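Local coordinates for protein S-adenosylmethionine:tRNA ribosyltransferase-isomerase (PDB 1VKY) that probably transfers and isomerises the ribose of S-adenosylmethionine onto 7-aminomethyl-7-deazaguanine in tRNA, giving epoxyqueuosine, at residues 68-73 with 257-262; 98-103 with 144-149; 207-212 with 236-241. One frame throughout, in Å; residues are numbered along the deposited sequence.

Contacts 1 and 3 belong to one mixed sheet and meet through its neighbouring strands 67-75 and 205-213, their centres 10 Å apart. Leu-70 O lies 2.8 Å from Val-209 N, a probable hydrogen bond that carries the sheet from one contact into the other, and helix 240-252, which starts in contact 3, leads into strand 256-259 of contact 1. Contact 2 stands apart in the separate antiparallel sheet, at the ends of its inner strands 102-108 and 138-143, about 29 Å from contact 1 and 21 Å from contact 3, centre to centre. Contact 1 borders an unknown ligand, about 3 Å from the side chain of Thr-262; probably from the crystallisation liquor, it may mark a pocket.

Contact 1 (68-73 with 257-262); sequences LVLNVS and VAVGTT
Val-69 ties strand 68-73 to the parallel strand 257-259 with both of its peptide groups: its N donates to Val-257 O (2.9 Å, nearly straight), and its O accepts from Val-259 N at 2.8 Å. The pairing then fails as the second chain turns at Gly-260 into helix 261-270, and a water takes over, accepting from Asn-71 N and donating to Val-259 O.

On one face Leu-68, Leu-70, Val-257 and Val-259 pack side by side. Leu-68 has CG anti to its carbonyl carbon (chi1 -80°), and its CD2 methyl rests against Val-257 CG1 at 3.7 Å while also touching Val-259 CG2. Leu-70 repeats this with CD2 lying 3.6 Å from Val-259 CB, so Val-259 sits between the two leucine methyls.

Asn-71 lies on the other side, where the helix begins. With CG anti to the backbone N (chi1 -176°), its amide is carried toward the helix and laid against one methyl: Thr-262 CG2 is 3.7 Å from Asn-71 ND2 and about as far from CG. The same ND2 makes a weak bond to Ser-73 OG.

Apolar methyls thus pack on one face of the two strands, where Phe-191 also touches Leu-68 and Val-259; a water bridges the diverging backbones, and the asparagine amide only packs on the threonine methyl. Thr-261 OG1 hydrogen-bonds a bound unknown ligand, which probably comes from the crystallisation liquor but may mark a pocket.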
ATOM      1  N   LEU B  68     -14.778  14.615 -15.834  1.00 24.96           N
ATOM      2  CA  LEU B  68     -14.042  13.602 -15.106  1.00 23.64           C
ATOM      3  C   LEU B  68     -14.918  13.143 -13.960  1.00 24.86           C
ATOM      4  O   LEU B  68     -15.334  13.950 -13.138  1.00 28.56           O
ATOM      5  CB  LEU B  68     -12.713  14.151 -14.546  1.00 24.63           C
ATOM      6  CG  LEU B  68     -11.568  14.229 -15.573  1.00 28.57           C
ATOM      7  CD1 LEU B  68     -10.367  15.051 -15.049  1.00 30.12           C
ATOM      8  CD2 LEU B  68     -11.095  12.904 -15.918  1.00 31.97           C
ATOM      9  N   VAL B  69     -15.242  11.858 -13.933  1.00 23.44           N
ATOM     10  CA  VAL B  69     -16.078  11.303 -12.862  1.00 24.15           C
ATOM     11  C   VAL B  69     -15.257  10.450 -11.951  1.00 24.17           C
ATOM     12  O   VAL B  69     -14.671   9.431 -12.365  1.00 23.18           O
ATOM     13  CB  VAL B  69     -17.273  10.460 -13.408  1.00 23.34           C
ATOM     14  CG1 VAL B  69     -18.247  10.089 -12.254  1.00 21.94           C
ATOM     15  CG2 VAL B  69     -18.017  11.226 -14.462  1.00 20.79           C
ATOM     16  N   LEU B  70     -15.230  10.850 -10.691  1.00 21.10           N
ATOM     17  CA  LEU B  70     -14.418  10.154  -9.696  1.00 26.90           C
ATOM     18  C   LEU B  70     -15.278   9.445  -8.705  1.00 25.73           C
ATOM     19  O   LEU B  70     -16.345   9.913  -8.355  1.00 25.95           O
ATOM     20  CB  LEU B  70     -13.581  11.170  -8.894  1.00 30.75           C
ATOM     21  CG  LEU B  70     -12.602  12.011  -9.732  1.00 37.93           C
ATOM     22  CD1 LEU B  70     -12.390  13.352  -9.064  1.00 48.68           C
ATOM     23  CD2 LEU B  70     -11.337  11.303  -9.855  1.00 47.24           C
ATOM     24  N   ASN B  71     -14.777   8.332  -8.208  1.00 23.73           N
ATOM     25  CA  ASN B  71     -15.458   7.621  -7.175  1.00 26.46           C
ATOM     26  C   ASN B  71     -14.865   7.956  -5.818  1.00 30.91           C
ATOM     27  O   ASN B  71     -13.647   8.020  -5.676  1.00 28.71           O
ATOM     28  CB  ASN B  71     -15.296   6.108  -7.382  1.00 23.20           C
ATOM     29  CG  ASN B  71     -16.090   5.283  -6.349  1.00 28.64           C
ATOM     30  OD1 ASN B  71     -17.301   5.277  -6.365  1.00 28.79           O
ATOM     31  ND2 ASN B  71     -15.382   4.608  -5.440  1.00 31.39           N
ATOM     32  N   VAL B  72     -15.723   8.082  -4.828  1.00 32.24           N
ATOM     33  CA  VAL B  72     -15.322   8.296  -3.443  1.00 33.23           C
ATOM     34  C   VAL B  72     -15.905   7.173  -2.622  1.00 30.92           C
ATOM     35  O   VAL B  72     -17.121   6.988  -2.623  1.00 33.69           O
ATOM     36  CB  VAL B  72     -15.909   9.628  -2.933  1.00 35.10           C
ATOM     37  CG1 VAL B  72     -15.779   9.737  -1.411  1.00 43.79           C
ATOM     38  CG2 VAL B  72     -15.226  10.781  -3.622  1.00 39.61           C
ATOM     39  N   SER B  73     -15.058   6.404  -1.961  1.00 30.66           N
ATOM     40  CA  SER B  73     -15.523   5.319  -1.114  1.00 35.24           C
ATOM     41  C   SER B  73     -15.693   5.816   0.342  1.00 39.15           C
ATOM     42  O   SER B  73     -14.806   6.455   0.885  1.00 39.78           O
ATOM     43  CB  SER B  73     -14.582   4.139  -1.217  1.00 37.71           C
ATOM     44  OG  SER B  73     -14.804   3.458  -2.454  1.00 43.95           O
ATOM     45  N   VAL B 257     -15.512  10.870 -18.847  1.00 22.53           N
ATOM     46  CA  VAL B 257     -14.292  10.202 -18.581  1.00 21.66           C
ATOM     47  C   VAL B 257     -14.397   9.602 -17.192  1.00 23.03           C
ATOM     48  O   VAL B 257     -14.353  10.316 -16.190  1.00 24.20           O
ATOM     49  CB  VAL B 257     -13.065  11.172 -18.683  1.00 21.23           C
ATOM     50  CG1 VAL B 257     -11.748  10.390 -18.556  1.00 19.92           C
ATOM     51  CG2 VAL B 257     -13.071  11.967 -20.014  1.00 21.40           C
ATOM     52  N   ALA B 258     -14.485   8.279 -17.120  1.00 23.55           N
ATOM     53  CA  ALA B 258     -14.540   7.616 -15.823  1.00 20.21           C
ATOM     54  C   ALA B 258     -13.148   7.494 -15.265  1.00 23.39           C
ATOM     55  O   ALA B 258     -12.220   7.134 -15.973  1.00 21.16           O
ATOM     56  CB  ALA B 258     -15.187   6.263 -15.926  1.00 21.61           C
ATOM     57  N   VAL B 259     -13.011   7.775 -13.970  1.00 22.77           N
ATOM     58  CA  VAL B 259     -11.730   7.568 -13.292  1.00 23.16           C
ATOM     59  C   VAL B 259     -11.870   6.363 -12.384  1.00 23.04           C
ATOM     60  O   VAL B 259     -12.543   6.449 -11.340  1.00 22.44           O
ATOM     61  CB  VAL B 259     -11.307   8.807 -12.494  1.00 23.79           C
ATOM     62  CG1 VAL B 259      -9.970   8.513 -11.778  1.00 28.70           C
ATOM     63  CG2 VAL B 259     -11.191  10.002 -13.424  1.00 28.40           C
ATOM     64  N   GLY B 260     -11.316   5.240 -12.837  1.00 24.06           N
ATOM     65  CA  GLY B 260     -11.367   3.967 -12.095  1.00 24.37           C
ATOM     66  C   GLY B 260     -12.491   3.042 -12.501  1.00 26.24           C
ATOM     67  O   GLY B 260     -13.532   3.490 -12.927  1.00 22.93           O
ATOM     68  N   THR B 261     -12.261   1.737 -12.383  1.00 24.57           N
ATOM     69  CA  THR B 261     -13.203   0.687 -12.762  1.00 26.73           C
ATOM     70  C   THR B 261     -14.444   0.659 -11.897  1.00 26.82           C
ATOM     71  O   THR B 261     -15.549   0.289 -12.376  1.00 26.82           O
ATOM     72  CB  THR B 261     -12.547  -0.702 -12.686  1.00 28.04           C
ATOM     73  OG1 THR B 261     -11.975  -0.892 -11.386  1.00 26.84           O
ATOM     74  CG2 THR B 261     -11.365  -0.819 -13.641  1.00 27.80           C
ATOM     75  N   THR B 262     -14.317   1.105 -10.648  1.00 24.25           N
ATOM     76  CA  THR B 262     -15.540   1.244  -9.801  1.00 25.91           C
ATOM     77  C   THR B 262     -16.509   2.253 -10.414  1.00 23.92           C
ATOM     78  O   THR B 262     -17.702   1.995 -10.531  1.00 26.06           O
ATOM     79  CB  THR B 262     -15.185   1.672  -8.387  1.00 26.63           C
ATOM     80  OG1 THR B 262     -14.390   0.643  -7.793  1.00 32.91           O
ATOM     81  CG2 THR B 262     -16.447   1.744  -7.488  1.00 31.01           C
TER
HETATM   82  O   HOH W   1     -12.081   7.573  -8.960  1.00 35.98           O

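Contact 2 (98-103 with 144-149); sequences LEEGIW and PQDDRL
Gly-101, third residue of a type II turn from Glu-99 to Ile-102, brings its CA within 3.9 Å of Gln-145 CA, so close that a CB there would clash, and its positive phi (72°) also favours glycine. Leu-98 and Glu-99 both face Ile-102 in a classic beta bulge beside this turn.

Asp-147 OD1 is gripped from opposite faces of its carboxylate: Gly-101 N donates at 2.8 Å, and Trp-103 NE1, whose ring plane contains the oxygen, donates almost straight at 2.9 Å. Glu-100, extended at chi1 but bent at chi2 (72°), folds back past Asp-147, and Asp-147 N, the helix-start amide, donates to Glu-100 OE2 at 2.6 Å. Further along, Gln-145 NE2 reaches Glu-100 O at 3.3 Å, and its chain lies beside Ile-102. Asp-146 OD1 accepts weak capping bonds from Arg-148 N and Leu-149 N.

Replacing Asp-147 with an alanine would probably leave the indole N-H and the turn amide without their shared acceptor, and Arg-97 short of one carboxylate.

Glu-100 OE1 also lies 3.3 Å from Asp-147 OD2, and Arg-97 makes salt bridges to both. The hydrogen bonds thus join the helix start to the hairpin turn, and Arg-97 probably makes the paired acids tolerable.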
ATOM      1  N   LEU B  98     -27.800  15.423   5.395  1.00 31.75           N
ATOM      2  CA  LEU B  98     -28.359  16.622   4.783  1.00 31.77           C
ATOM      3  C   LEU B  98     -28.141  17.816   5.700  1.00 32.46           C
ATOM      4  O   LEU B  98     -28.026  18.950   5.254  1.00 32.71           O
ATOM      5  CB  LEU B  98     -29.842  16.424   4.459  1.00 31.76           C
ATOM      6  CG  LEU B  98     -30.202  15.195   3.593  1.00 32.24           C
ATOM      7  CD1 LEU B  98     -31.651  15.287   3.160  1.00 37.28           C
ATOM      8  CD2 LEU B  98     -29.304  15.031   2.373  1.00 32.36           C
ATOM      9  N   GLU B  99     -28.059  17.523   6.985  1.00 33.56           N
ATOM     10  CA  GLU B  99     -28.025  18.506   8.034  1.00 33.69           C
ATOM     11  C   GLU B  99     -27.804  17.703   9.321  1.00 33.69           C
ATOM     12  O   GLU B  99     -28.167  16.542   9.376  1.00 31.59           O
ATOM     13  CB  GLU B  99     -29.373  19.276   8.045  1.00 35.45           C
ATOM     14  CG  GLU B  99     -29.688  20.048   9.293  1.00 36.17           C
ATOM     15  CD  GLU B  99     -30.466  21.324   9.042  1.00 41.22           C
ATOM     16  OE1 GLU B  99     -31.720  21.295   9.071  1.00 43.97           O
ATOM     17  OE2 GLU B  99     -29.825  22.383   8.853  1.00 39.31           O
ATOM     18  N   GLU B 100     -27.224  18.316  10.351  1.00 35.31           N
ATOM     19  CA  GLU B 100     -27.051  17.656  11.645  1.00 35.94           C
ATOM     20  C   GLU B 100     -28.338  16.942  12.018  1.00 34.20           C
ATOM     21  O   GLU B 100     -29.388  17.554  12.082  1.00 30.91           O
ATOM     22  CB  GLU B 100     -26.734  18.704  12.720  1.00 36.64           C
ATOM     23  CG  GLU B 100     -26.611  18.165  14.148  1.00 41.61           C
ATOM     24  CD  GLU B 100     -25.346  17.348  14.405  1.00 43.71           C
ATOM     25  OE1 GLU B 100     -24.357  17.477  13.666  1.00 49.10           O
ATOM     26  OE2 GLU B 100     -25.321  16.581  15.386  1.00 49.60           O
ATOM     27  N   GLY B 101     -28.263  15.644  12.234  1.00 33.32           N
ATOM     28  CA  GLY B 101     -29.445  14.877  12.634  1.00 33.84           C
ATOM     29  C   GLY B 101     -30.514  14.624  11.577  1.00 32.46           C
ATOM     30  O   GLY B 101     -31.576  14.125  11.919  1.00 33.91           O
ATOM     31  N   ILE B 102     -30.255  14.980  10.308  1.00 32.18           N
ATOM     32  CA  ILE B 102     -31.131  14.652   9.165  1.00 27.88           C
ATOM     33  C   ILE B 102     -30.276  13.956   8.085  1.00 29.42           C
ATOM     34  O   ILE B 102     -29.338  14.549   7.498  1.00 30.59           O
ATOM     35  CB  ILE B 102     -31.884  15.916   8.595  1.00 29.13           C
ATOM     36  CG1 ILE B 102     -32.631  16.656   9.695  1.00 29.05           C
ATOM     37  CG2 ILE B 102     -32.867  15.505   7.500  1.00 28.94           C
ATOM     38  CD1 ILE B 102     -33.427  17.853   9.219  1.00 30.98           C
ATOM     39  N   TRP B 103     -30.602  12.685   7.845  1.00 25.53           N
ATOM     40  CA  TRP B 103     -29.850  11.815   6.968  1.00 27.17           C
ATOM     41  C   TRP B 103     -30.720  11.080   5.962  1.00 25.46           C
ATOM     42  O   TRP B 103     -31.813  10.619   6.306  1.00 27.35           O
ATOM     43  CB  TRP B 103     -29.155  10.749   7.830  1.00 27.57           C
ATOM     44  CG  TRP B 103     -28.047  11.275   8.654  1.00 29.00           C
ATOM     45  CD1 TRP B 103     -28.148  12.012   9.816  1.00 29.70           C
ATOM     46  CD2 TRP B 103     -26.662  11.115   8.401  1.00 26.33           C
ATOM     47  NE1 TRP B 103     -26.898  12.317  10.284  1.00 29.73           N
ATOM     48  CE2 TRP B 103     -25.965  11.785   9.435  1.00 32.48           C
ATOM     49  CE3 TRP B 103     -25.929  10.478   7.403  1.00 26.52           C
ATOM     50  CZ2 TRP B 103     -24.580  11.816   9.500  1.00 30.30           C
ATOM     51  CZ3 TRP B 103     -24.559  10.495   7.478  1.00 32.82           C
ATOM     52  CH2 TRP B 103     -23.900  11.171   8.522  1.00 31.19           C
ATOM     53  N   PRO B 144     -32.861  13.062  19.585  1.00 37.59           N
ATOM     54  CA  PRO B 144     -32.536  14.428  19.207  1.00 37.16           C
ATOM     55  C   PRO B 144     -31.690  14.463  17.946  1.00 36.40           C
ATOM     56  O   PRO B 144     -31.136  13.444  17.546  1.00 36.10           O
ATOM     57  CB  PRO B 144     -31.719  14.937  20.403  1.00 38.05           C
ATOM     58  CG  PRO B 144     -31.021  13.743  20.920  1.00 40.00           C
ATOM     59  CD  PRO B 144     -31.907  12.546  20.580  1.00 40.36           C
ATOM     60  N   GLN B 145     -31.596  15.633  17.329  1.00 36.33           N
ATOM     61  CA  GLN B 145     -30.773  15.817  16.148  1.00 37.28           C
ATOM     62  C   GLN B 145     -29.319  15.978  16.532  1.00 38.17           C
ATOM     63  O   GLN B 145     -28.781  17.082  16.535  1.00 39.45           O
ATOM     64  CB  GLN B 145     -31.260  17.021  15.354  1.00 38.42           C
ATOM     65  CG  GLN B 145     -32.556  16.755  14.667  1.00 37.14           C
ATOM     66  CD  GLN B 145     -33.123  17.977  13.979  1.00 41.36           C
ATOM     67  OE1 GLN B 145     -34.208  18.443  14.344  1.00 39.02           O
ATOM     68  NE2 GLN B 145     -32.401  18.502  12.992  1.00 36.09           N
ATOM     69  N   ASP B 146     -28.686  14.856  16.840  1.00 37.82           N
ATOM     70  CA  ASP B 146     -27.329  14.843  17.387  1.00 38.56           C
ATOM     71  C   ASP B 146     -26.555  13.686  16.744  1.00 37.12           C
ATOM     72  O   ASP B 146     -26.800  12.527  17.035  1.00 35.63           O
ATOM     73  CB  ASP B 146     -27.418  14.714  18.920  1.00 38.10           C
ATOM     74  CG  ASP B 146     -26.046  14.720  19.631  1.00 41.77           C
ATOM     75  OD1 ASP B 146     -24.977  14.568  19.001  1.00 46.42           O
ATOM     76  OD2 ASP B 146     -25.952  14.846  20.866  1.00 50.94           O
ATOM     77  N   ASP B 147     -25.631  14.009  15.854  1.00 40.03           N
ATOM     78  CA  ASP B 147     -24.934  12.996  15.057  1.00 41.19           C
ATOM     79  C   ASP B 147     -24.016  12.121  15.903  1.00 42.66           C
ATOM     80  O   ASP B 147     -23.803  10.938  15.598  1.00 42.20           O
ATOM     81  CB  ASP B 147     -24.109  13.654  13.939  1.00 41.95           C
ATOM     82  CG  ASP B 147     -24.958  14.110  12.729  1.00 42.01           C
ATOM     83  OD1 ASP B 147     -26.188  13.883  12.654  1.00 38.32           O
ATOM     84  OD2 ASP B 147     -24.438  14.712  11.788  1.00 38.73           O
ATOM     85  N   ARG B 148     -23.438  12.714  16.940  1.00 44.89           N
ATOM     86  CA  ARG B 148     -22.541  11.974  17.834  1.00 45.30           C
ATOM     87  C   ARG B 148     -23.312  10.871  18.555  1.00 42.61           C
ATOM     88  O   ARG B 148     -22.877   9.721  18.605  1.00 42.19           O
ATOM     89  CB  ARG B 148     -21.869  12.928  18.816  1.00 46.61           C
ATOM     90  CG  ARG B 148     -20.749  13.737  18.169  1.00 50.76           C
ATOM     91  N   LEU B 149     -24.490  11.214  19.047  1.00 39.03           N
ATOM     92  CA  LEU B 149     -25.369  10.217  19.630  1.00 39.78           C
ATOM     93  C   LEU B 149     -25.708   9.118  18.622  1.00 39.51           C
ATOM     94  O   LEU B 149     -25.613   7.925  18.920  1.00 39.46           O
ATOM     95  CB  LEU B 149     -26.650  10.869  20.133  1.00 38.57           C
ATOM     96  CG  LEU B 149     -27.681   9.920  20.752  1.00 40.76           C
ATOM     97  CD1 LEU B 149     -27.059   9.116  21.885  1.00 44.80           C
ATOM     98  CD2 LEU B 149     -28.894  10.699  21.241  1.00 40.10           C
TER

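Contact 3 (207-212 with 236-241); sequences AEVVLH and YQVPKE
Val-210 and Gln-237 form the hydrogen-bonded pair of two antiparallel strands, 207-212 and 236-238, whose segment axes come within 4.7 Å. Val-210 N donates to Gln-237 O at 3.0 Å, in the carbonyl plane, and Gln-237 N returns a bond of 2.8 Å to Val-210 O. Two CA-H...O contacts supplement them: Tyr-236 CA lies 3.3 Å from Val-210 O, and Val-209 CA approaches Gln-237 O. Leu-211 and Tyr-236 make the next, non-hydrogen-bonded pair.

The polar side-chain contact is between His-212 and Gln-237. The glutamine runs out extended, with CG anti to its backbone N (chi1 -178°), and presents OE1 at the edge of the imidazole; His-212 NE2 donates to it at 2.7 Å. The oxygen lies close to the ring plane, but the amide is turned 39° from that plane and NE2 stands tilted from the carbonyl plane. Gln-237 CB also meets the ring edge, while Val-210 CG1 covers part of one ring face. As Gln-237 NE2 donates to Glu-96, both ends of this buried amide are engaged, which probably fixes which way round it sits. The bond from His-212 NE2, with the packing of Val-210 CG1, helps to set the rotation of the ring.

Apolar contacts are lighter. Val-209 CG1 meets Val-238 CG2 at 4.0 Å, the two side chains lying alongside each other, and Leu-211 CD1 brushes the backbone of Tyr-236.

Where the second strand ends, the Pro-239 ring meets a backbone carbonyl instead, its CD 3.5 Å from Glu-208 O, which also accepts from Thr-242 OG1.

Tyr-236 and Val-238 pack on helix 261-270, which lies against the sheet. Pro-239 is the N-cap of helix 240-252, which links strand 234-238 to strand 256-259, antiparallel to it, in the mixed sheet of the QueA fold.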
ATOM      1  N   ALA B 207     -17.225  15.466 -11.458  1.00 25.73           N
ATOM      2  CA  ALA B 207     -18.372  14.985 -10.711  1.00 26.26           C
ATOM      3  C   ALA B 207     -17.939  13.781  -9.940  1.00 27.08           C
ATOM      4  O   ALA B 207     -16.867  13.203 -10.197  1.00 22.66           O
ATOM      5  CB  ALA B 207     -19.517  14.638 -11.630  1.00 25.24           C
ATOM      6  N   GLU B 208     -18.757  13.399  -8.968  1.00 28.01           N
ATOM      7  CA  GLU B 208     -18.449  12.225  -8.174  1.00 32.47           C
ATOM      8  C   GLU B 208     -19.564  11.188  -8.073  1.00 28.80           C
ATOM      9  O   GLU B 208     -20.775  11.488  -8.078  1.00 30.06           O
ATOM     10  CB  GLU B 208     -17.904  12.639  -6.781  1.00 35.58           C
ATOM     11  CG  GLU B 208     -18.903  12.965  -5.721  1.00 46.65           C
ATOM     12  CD  GLU B 208     -18.235  13.205  -4.354  1.00 50.12           C
ATOM     13  OE1 GLU B 208     -17.063  13.722  -4.315  1.00 49.27           O
ATOM     14  OE2 GLU B 208     -18.901  12.875  -3.325  1.00 56.38           O
ATOM     15  N   VAL B 209     -19.133   9.932  -7.993  1.00 28.03           N
ATOM     16  CA  VAL B 209     -20.040   8.883  -7.591  1.00 27.10           C
ATOM     17  C   VAL B 209     -19.489   8.383  -6.279  1.00 25.77           C
ATOM     18  O   VAL B 209     -18.310   8.555  -5.983  1.00 28.17           O
ATOM     19  CB  VAL B 209     -20.185   7.744  -8.657  1.00 24.49           C
ATOM     20  CG1 VAL B 209     -20.867   8.302  -9.893  1.00 26.79           C
ATOM     21  CG2 VAL B 209     -18.881   7.100  -8.982  1.00 25.89           C
ATOM     22  N   VAL B 210     -20.328   7.720  -5.519  1.00 25.56           N
ATOM     23  CA  VAL B 210     -19.967   7.279  -4.175  1.00 26.50           C
ATOM     24  C   VAL B 210     -20.209   5.780  -4.029  1.00 27.24           C
ATOM     25  O   VAL B 210     -21.133   5.192  -4.647  1.00 26.82           O
ATOM     26  CB  VAL B 210     -20.780   8.073  -3.107  1.00 29.31           C
ATOM     27  CG1 VAL B 210     -20.291   7.763  -1.694  1.00 32.06           C
ATOM     28  CG2 VAL B 210     -20.681   9.585  -3.348  1.00 33.73           C
ATOM     29  N   LEU B 211     -19.330   5.145  -3.281  1.00 30.82           N
ATOM     30  CA  LEU B 211     -19.480   3.749  -2.930  1.00 31.86           C
ATOM     31  C   LEU B 211     -19.578   3.698  -1.400  1.00 29.36           C
ATOM     32  O   LEU B 211     -18.637   4.033  -0.698  1.00 31.28           O
ATOM     33  CB  LEU B 211     -18.312   2.928  -3.441  1.00 30.59           C
ATOM     34  CG  LEU B 211     -18.562   1.422  -3.334  1.00 33.45           C
ATOM     35  CD1 LEU B 211     -19.732   0.943  -4.212  1.00 34.76           C
ATOM     36  CD2 LEU B 211     -17.301   0.646  -3.644  1.00 41.24           C
ATOM     37  N   HIS B 212     -20.730   3.326  -0.897  1.00 31.22           N
ATOM     38  CA  HIS B 212     -20.954   3.281   0.543  1.00 31.52           C
ATOM     39  C   HIS B 212     -20.682   1.861   1.002  1.00 33.74           C
ATOM     40  O   HIS B 212     -21.367   0.949   0.576  1.00 32.76           O
ATOM     41  CB  HIS B 212     -22.378   3.644   0.846  1.00 29.33           C
ATOM     42  CG  HIS B 212     -22.738   5.036   0.441  1.00 33.25           C
ATOM     43  ND1 HIS B 212     -22.485   6.122   1.243  1.00 30.34           N
ATOM     44  CD2 HIS B 212     -23.331   5.524  -0.680  1.00 29.66           C
ATOM     45  CE1 HIS B 212     -22.910   7.226   0.643  1.00 32.36           C
ATOM     46  NE2 HIS B 212     -23.427   6.892  -0.527  1.00 28.95           N
ATOM     47  N   TYR B 236     -23.794   1.697  -4.322  1.00 30.27           N
ATOM     48  CA  TYR B 236     -23.352   2.847  -5.103  1.00 26.87           C
ATOM     49  C   TYR B 236     -24.355   3.951  -4.918  1.00 25.13           C
ATOM     50  O   TYR B 236     -25.540   3.713  -4.642  1.00 25.91           O
ATOM     51  CB  TYR B 236     -23.199   2.515  -6.600  1.00 27.57           C
ATOM     52  CG  TYR B 236     -24.494   2.171  -7.282  1.00 20.17           C
ATOM     53  CD1 TYR B 236     -25.386   3.185  -7.700  1.00 23.55           C
ATOM     54  CD2 TYR B 236     -24.867   0.851  -7.489  1.00 24.90           C
ATOM     55  CE1 TYR B 236     -26.556   2.870  -8.324  1.00 23.64           C
ATOM     56  CE2 TYR B 236     -26.039   0.551  -8.141  1.00 26.65           C
ATOM     57  CZ  TYR B 236     -26.867   1.547  -8.552  1.00 27.02           C
ATOM     58  OH  TYR B 236     -28.061   1.224  -9.138  1.00 26.96           O
ATOM     59  N   GLN B 237     -23.886   5.174  -5.087  1.00 23.45           N
ATOM     60  CA  GLN B 237     -24.782   6.323  -5.164  1.00 22.31           C
ATOM     61  C   GLN B 237     -24.325   7.235  -6.287  1.00 21.93           C
ATOM     62  O   GLN B 237     -23.148   7.532  -6.393  1.00 23.25           O
ATOM     63  CB  GLN B 237     -24.749   7.107  -3.835  1.00 23.02           C
ATOM     64  CG  GLN B 237     -25.700   8.326  -3.799  1.00 27.61           C
ATOM     65  CD  GLN B 237     -25.557   9.171  -2.549  1.00 24.00           C
ATOM     66  OE1 GLN B 237     -24.603   8.999  -1.798  1.00 26.29           O
ATOM     67  NE2 GLN B 237     -26.494  10.102  -2.347  1.00 26.28           N
ATOM     68  N   VAL B 238     -25.265   7.665  -7.114  1.00 22.70           N
ATOM     69  CA  VAL B 238     -25.066   8.673  -8.139  1.00 23.13           C
ATOM     70  C   VAL B 238     -26.035   9.787  -7.828  1.00 23.36           C
ATOM     71  O   VAL B 238     -27.236   9.703  -8.094  1.00 24.48           O
ATOM     72  CB  VAL B 238     -25.343   8.154  -9.575  1.00 23.78           C
ATOM     73  CG1 VAL B 238     -24.902   9.201 -10.616  1.00 23.75           C
ATOM     74  CG2 VAL B 238     -24.587   6.864  -9.821  1.00 25.08           C
ATOM     75  N   PRO B 239     -25.515  10.841  -7.231  1.00 23.84           N
ATOM     76  CA  PRO B 239     -26.352  11.889  -6.752  1.00 24.22           C
ATOM     77  C   PRO B 239     -26.868  12.796  -7.851  1.00 23.86           C
ATOM     78  O   PRO B 239     -26.385  12.785  -8.984  1.00 24.00           O
ATOM     79  CB  PRO B 239     -25.426  12.643  -5.765  1.00 24.18           C
ATOM     80  CG  PRO B 239     -24.060  12.433  -6.281  1.00 27.60           C
ATOM     81  CD  PRO B 239     -24.078  11.088  -6.962  1.00 24.83           C
ATOM     82  N   LYS B 240     -27.859  13.600  -7.492  1.00 26.09           N
ATOM     83  CA  LYS B 240     -28.575  14.443  -8.430  1.00 26.42           C
ATOM     84  C   LYS B 240     -27.647  15.312  -9.240  1.00 26.17           C
ATOM     85  O   LYS B 240     -27.844  15.461 -10.410  1.00 25.84           O
ATOM     86  CB  LYS B 240     -29.572  15.346  -7.701  1.00 26.14           C
ATOM     87  CG  LYS B 240     -30.803  14.634  -7.121  1.00 35.34           C
ATOM     88  CD  LYS B 240     -31.879  15.601  -6.640  1.00 35.99           C
ATOM     89  CE  LYS B 240     -33.302  14.978  -6.672  1.00 48.94           C
ATOM     90  NZ  LYS B 240     -34.483  15.919  -6.876  1.00 41.27           N
ATOM     91  N   GLU B 241     -26.635  15.903  -8.605  1.00 26.06           N
ATOM     92  CA  GLU B 241     -25.732  16.835  -9.297  1.00 27.93           C
ATOM     93  C   GLU B 241     -24.888  16.078 -10.352  1.00 27.89           C
ATOM     94  O   GLU B 241     -24.636  16.571 -11.455  1.00 29.09           O
ATOM     95  CB  GLU B 241     -24.835  17.600  -8.289  1.00 30.81           C
ATOM     96  CG  GLU B 241     -24.154  16.758  -7.250  1.00 44.49           C
ATOM     97  CD  GLU B 241     -24.913  16.504  -5.919  1.00 54.42           C
ATOM     98  OE1 GLU B 241     -26.186  16.450  -5.844  1.00 41.42           O
ATOM     99  OE2 GLU B 241     -24.171  16.294  -4.914  1.00 62.78           O
TER